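Local coordinates for protein 3-oxosteroid 1-dehydrogenase (Sterolibacterium denitrificans, PDB 7P18) that probably uses its FAD cofactor to introduce a double bond into ring A of 3-oxosteroids, turning them into 3-oxo-Delta(1)-steroids, at residues G345-I357 with G431-N444. Numbering follows the deposited sequence.
Sequences GCIVVNGKGQRFI and GVDAAGLKQSVELN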
loop_
_atom_site.group_PDB
_atom_site.type_symbol
_atom_site.label_atom_id
_atom_site.label_comp_id
_atom_site.label_asym_id
_atom_site.label_seq_id
_atom_site.Cartn_x
_atom_site.Cartn_y
_atom_site.Cartn_z
ATOM N N GLY A 345 13.091 -16.209 13.827
ATOM C CA GLY A 345 14.532 -16.408 13.584
ATOM C C GLY A 345 15.204 -15.232 12.872
ATOM O O GLY A 345 16.370 -15.386 12.517
ATOM N N CYS A 346 14.509 -14.120 12.640
ATOM C CA CYS A 346 15.156 -12.943 11.985
ATOM C C CYS A 346 15.189 -11.775 12.957
ATOM O O CYS A 346 14.229 -11.612 13.743
ATOM C CB CYS A 346 14.478 -12.583 10.687
ATOM S SG CYS A 346 12.803 -11.904 10.859
ATOM N N ILE A 347 16.268 -10.994 12.941
ATOM C CA ILE A 347 16.364 -9.785 13.805
ATOM C C ILE A 347 16.767 -8.599 12.942
ATOM O O ILE A 347 17.406 -8.809 11.908
ATOM C CB ILE A 347 17.309 -9.976 15.005
ATOM C CG1 ILE A 347 18.737 -10.355 14.616
ATOM C CG2 ILE A 347 16.712 -10.965 15.995
ATOM C CD1 ILE A 347 19.702 -10.158 15.777
ATOM N N VAL A 348 16.386 -7.404 13.382
ATOM C CA VAL A 348 16.815 -6.142 12.725
ATOM C C VAL A 348 17.754 -5.426 13.663
ATOM O O VAL A 348 17.396 -5.212 14.817
ATOM C CB VAL A 348 15.583 -5.295 12.341
ATOM C CG1 VAL A 348 15.981 -3.890 11.915
ATOM C CG2 VAL A 348 14.817 -6.034 11.246
ATOM N N VAL A 349 18.906 -4.995 13.135
ATOM C CA VAL A 349 19.922 -4.271 13.932
ATOM C C VAL A 349 20.359 -3.016 13.186
ATOM O O VAL A 349 20.252 -2.967 11.942
ATOM C CB VAL A 349 21.137 -5.166 14.256
ATOM C CG1 VAL A 349 20.697 -6.359 15.097
ATOM C CG2 VAL A 349 21.870 -5.590 12.980
ATOM N N ASN A 350 20.837 -2.057 13.973
ATOM C CA ASN A 350 21.561 -0.843 13.502
ATOM C C ASN A 350 23.045 -1.191 13.344
ATOM O O ASN A 350 23.408 -2.379 13.465
ATOM C CB ASN A 350 21.322 0.355 14.435
ATOM C CG ASN A 350 21.801 0.147 15.854
ATOM O OD1 ASN A 350 22.636 -0.714 16.115
ATOM N ND2 ASN A 350 21.322 0.954 16.784
ATOM N N GLY A 351 23.878 -0.198 13.035
ATOM C CA GLY A 351 25.310 -0.402 12.762
ATOM C C GLY A 351 26.079 -0.797 14.010
ATOM O O GLY A 351 27.184 -1.350 13.867
ATOM N N LYS A 352 25.528 -0.531 15.189
ATOM C CA LYS A 352 26.086 -0.978 16.492
ATOM C C LYS A 352 25.683 -2.427 16.791
ATOM O O LYS A 352 25.993 -2.896 17.898
ATOM C CB LYS A 352 25.611 -0.018 17.578
ATOM C CG LYS A 352 26.174 1.388 17.424
ATOM C CD LYS A 352 25.562 2.394 18.386
ATOM C CE LYS A 352 26.376 3.665 18.494
ATOM N NZ LYS A 352 25.831 4.554 19.545
ATOM N N GLY A 353 24.989 -3.089 15.859
ATOM C CA GLY A 353 24.464 -4.465 16.016
ATOM C C GLY A 353 23.363 -4.599 17.069
ATOM O O GLY A 353 23.104 -5.725 17.536
ATOM N N GLN A 354 22.697 -3.511 17.426
ATOM C CA GLN A 354 21.644 -3.535 18.474
ATOM C C GLN A 354 20.270 -3.547 17.799
ATOM O O GLN A 354 20.095 -2.842 16.757
ATOM C CB GLN A 354 21.712 -2.313 19.391
ATOM C CG GLN A 354 23.078 -2.009 20.004
ATOM C CD GLN A 354 23.101 -0.543 20.401
ATOM O OE1 GLN A 354 22.653 0.357 19.672
ATOM N NE2 GLN A 354 23.623 -0.266 21.577
ATOM N N ARG A 355 19.307 -4.240 18.407
ATOM C CA ARG A 355 17.879 -4.149 18.008
ATOM C C ARG A 355 17.299 -2.817 18.474
ATOM O O ARG A 355 17.739 -2.308 19.526
ATOM C CB ARG A 355 17.077 -5.336 18.559
ATOM C CG ARG A 355 17.453 -6.663 17.922
ATOM C CD ARG A 355 16.712 -7.817 18.589
ATOM N NE ARG A 355 15.267 -7.719 18.412
ATOM C CZ ARG A 355 14.353 -7.760 19.383
ATOM N NH1 ARG A 355 14.704 -7.906 20.649
ATOM N NH2 ARG A 355 13.066 -7.640 19.078
ATOM N N PHE A 356 16.299 -2.273 17.761
ATOM C CA PHE A 356 15.680 -0.964 18.134
ATOM C C PHE A 356 14.168 -0.969 17.915
ATOM O O PHE A 356 13.497 0.046 18.318
ATOM C CB PHE A 356 16.310 0.195 17.367
ATOM C CG PHE A 356 16.267 0.095 15.872
ATOM C CD1 PHE A 356 15.201 0.590 15.167
ATOM C CD2 PHE A 356 17.290 -0.525 15.168
ATOM C CE1 PHE A 356 15.153 0.469 13.792
ATOM C CE2 PHE A 356 17.236 -0.669 13.797
ATOM C CZ PHE A 356 16.155 -0.168 13.102
ATOM N N ILE A 357 13.645 -2.042 17.307
ATOM C CA ILE A 357 12.220 -2.142 16.903
ATOM C C ILE A 357 11.764 -3.595 16.989
ATOM O O ILE A 357 12.490 -4.491 16.527
ATOM C CB ILE A 357 11.998 -1.549 15.500
ATOM C CG1 ILE A 357 10.519 -1.487 15.109
ATOM C CG2 ILE A 357 12.821 -2.246 14.403
ATOM C CD1 ILE A 357 9.654 -0.601 15.975
ATOM N N GLY A 431 29.338 -3.842 7.785
ATOM C CA GLY A 431 29.763 -2.666 8.558
ATOM C C GLY A 431 29.044 -2.560 9.875
ATOM O O GLY A 431 28.852 -1.443 10.347
ATOM N N VAL A 432 28.656 -3.696 10.444
ATOM C CA VAL A 432 27.949 -3.798 11.738
ATOM C C VAL A 432 28.943 -4.291 12.793
ATOM O O VAL A 432 29.725 -5.170 12.501
ATOM C CB VAL A 432 26.724 -4.732 11.583
ATOM C CG1 VAL A 432 26.162 -5.141 12.913
ATOM C CG2 VAL A 432 25.650 -4.090 10.703
ATOM N N ASP A 433 28.871 -3.725 13.985
ATOM C CA ASP A 433 29.680 -4.102 15.168
ATOM C C ASP A 433 29.440 -5.584 15.467
ATOM O O ASP A 433 28.287 -5.952 15.750
ATOM C CB ASP A 433 29.343 -3.218 16.369
ATOM C CG ASP A 433 30.296 -3.429 17.540
ATOM O OD1 ASP A 433 30.062 -4.317 18.351
ATOM O OD2 ASP A 433 31.260 -2.671 17.631
ATOM N N ALA A 434 30.493 -6.406 15.409
ATOM C CA ALA A 434 30.403 -7.873 15.589
ATOM C C ALA A 434 29.989 -8.204 17.027
ATOM O O ALA A 434 29.149 -9.115 17.174
ATOM C CB ALA A 434 31.701 -8.550 15.232
ATOM N N ALA A 435 30.541 -7.527 18.036
ATOM C CA ALA A 435 30.246 -7.800 19.464
ATOM C C ALA A 435 28.771 -7.490 19.745
ATOM O O ALA A 435 28.118 -8.296 20.470
ATOM C CB ALA A 435 31.155 -7.019 20.387
ATOM N N GLY A 436 28.243 -6.376 19.210
ATOM C CA GLY A 436 26.805 -6.037 19.344
ATOM C C GLY A 436 25.925 -7.115 18.720
ATOM O O GLY A 436 24.959 -7.616 19.367
ATOM N N LEU A 437 26.221 -7.489 17.479
ATOM C CA LEU A 437 25.389 -8.492 16.765
ATOM C C LEU A 437 25.420 -9.808 17.545
ATOM O O LEU A 437 24.348 -10.454 17.683
ATOM C CB LEU A 437 25.882 -8.679 15.335
ATOM C CG LEU A 437 25.180 -9.786 14.549
ATOM C CD1 LEU A 437 23.681 -9.548 14.495
ATOM C CD2 LEU A 437 25.682 -9.885 13.137
ATOM N N LYS A 438 26.587 -10.205 18.049
ATOM C CA LYS A 438 26.708 -11.462 18.845
ATOM C C LYS A 438 25.797 -11.361 20.073
ATOM O O LYS A 438 25.064 -12.332 20.359
ATOM C CB LYS A 438 28.170 -11.718 19.226
ATOM C CG LYS A 438 28.436 -12.952 20.082
ATOM C CD LYS A 438 29.964 -13.267 20.123
ATOM C CE LYS A 438 30.337 -14.607 20.728
ATOM N NZ LYS A 438 30.113 -14.620 22.194
ATOM N N GLN A 439 25.827 -10.234 20.762
ATOM C CA GLN A 439 24.971 -9.994 21.954
ATOM C C GLN A 439 23.486 -10.102 21.554
ATOM O O GLN A 439 22.721 -10.811 22.255
ATOM C CB GLN A 439 25.317 -8.649 22.595
ATOM C CG GLN A 439 24.444 -8.326 23.803
ATOM C CD GLN A 439 24.762 -9.198 25.003
ATOM O OE1 GLN A 439 25.760 -8.980 25.689
ATOM N NE2 GLN A 439 23.931 -10.206 25.263
ATOM N N SER A 440 23.092 -9.505 20.424
ATOM C CA SER A 440 21.680 -9.499 19.953
ATOM C C SER A 440 21.234 -10.921 19.622
ATOM O O SER A 440 20.076 -11.282 19.978
ATOM C CB SER A 440 21.506 -8.540 18.793
ATOM O OG SER A 440 21.787 -7.240 19.272
ATOM N N VAL A 441 22.113 -11.727 19.017
ATOM C CA VAL A 441 21.779 -13.128 18.674
ATOM C C VAL A 441 21.643 -13.947 19.973
ATOM O O VAL A 441 20.677 -14.732 20.066
ATOM C CB VAL A 441 22.782 -13.732 17.679
ATOM C CG1 VAL A 441 22.604 -15.246 17.585
ATOM C CG2 VAL A 441 22.655 -13.087 16.304
ATOM N N GLU A 442 22.563 -13.775 20.927
ATOM C CA GLU A 442 22.505 -14.491 22.244
ATOM C C GLU A 442 21.185 -14.156 22.959
ATOM O O GLU A 442 20.514 -15.084 23.431
ATOM C CB GLU A 442 23.725 -14.157 23.094
ATOM C CG GLU A 442 24.981 -14.859 22.618
ATOM C CD GLU A 442 26.278 -14.435 23.302
ATOM O OE1 GLU A 442 26.273 -13.392 24.016
ATOM O OE2 GLU A 442 27.301 -15.142 23.111
ATOM N N LEU A 443 20.790 -12.878 23.002
ATOM C CA LEU A 443 19.503 -12.449 23.630
ATOM C C LEU A 443 18.319 -13.084 22.891
ATOM O O LEU A 443 17.381 -13.533 23.556
ATOM C CB LEU A 443 19.415 -10.921 23.655
ATOM C CG LEU A 443 20.349 -10.243 24.656
ATOM C CD1 LEU A 443 20.328 -8.732 24.509
ATOM C CD2 LEU A 443 19.990 -10.614 26.090
ATOM N N ASN A 444 18.355 -13.105 21.562
ATOM C CA ASN A 444 17.271 -13.681 20.732
ATOM C C ASN A 444 17.072 -15.144 21.145
ATOM O O ASN A 444 15.916 -15.596 21.309
ATOM C CB ASN A 444 17.613 -13.624 19.245
ATOM C CG ASN A 444 16.644 -14.384 18.382
ATOM O OD1 ASN A 444 15.588 -13.845 18.037
ATOM N ND2 ASN A 444 16.971 -15.627 18.035
HETATM O O HOH W 1 13.439 -14.738 16.443
HETATM O O HOH W 2 29.597 -0.129 13.064
HETATM O O HOH W 3 19.610 -5.979 20.760
#
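A type I beta turn from Asn350 to Gly353, at the end of edge strand 347-349, is set against the N-terminal turns of helix 434-450 in a region remote from the flavin and the steroid. The axes of strand 347-349 and of the helix part 434-444 run roughly antiparallel, at 152°. Gly351 O accepts from Asp433 N over 2.9 Å, the donor tilted 28° from the carbonyl plane, while Asp433 N-caps the helix: its OD1 takes Gly436 N on the anti lone pair. Glycines let the backbones close in. At Gly353, whose phi is positive, any beta carbon would run into Asp433 O and Leu437 N; one on Gly436 would strike Lys352 O, to which its CA instead makes a CA-H...O contact. Val432 puts CG1 3.6 Å from Gly353 CA, chi1 166° holding this methyl anti to the backbone N.

One turn further on, Ser440 OG donates to Gly353 O across 2.7 Å, in the carbonyl plane, and accepts a hydrogen bond from a water that in turn accepts from Arg355 N. Gly353 O already lies 3.2 Å from Gly436 O, a second acceptor, and an alanine in place of Ser440 would probably leave it there without the hydroxyl donor, while the water would lose its link to the helix.

This is helix-on-sheet packing at the margin of an antiparallel sheet, where strand 347-349 pairs with strand 383-387. Ile347 points CD1 at Ser440 CB (3.9 Å) and Val441 CG2, its side chain crossing that of Val441 at about a right angle; CG2 lies 3.7 Å from Asn444 OD1, while ND2 of that amide donates to Ala479 O. Within the turn region, Asn350 OD1 accepts from Gln354 N from above its carbonyl plane, and ND2 donates in plane to Gln354 OE1 and also to Asn373 OD1.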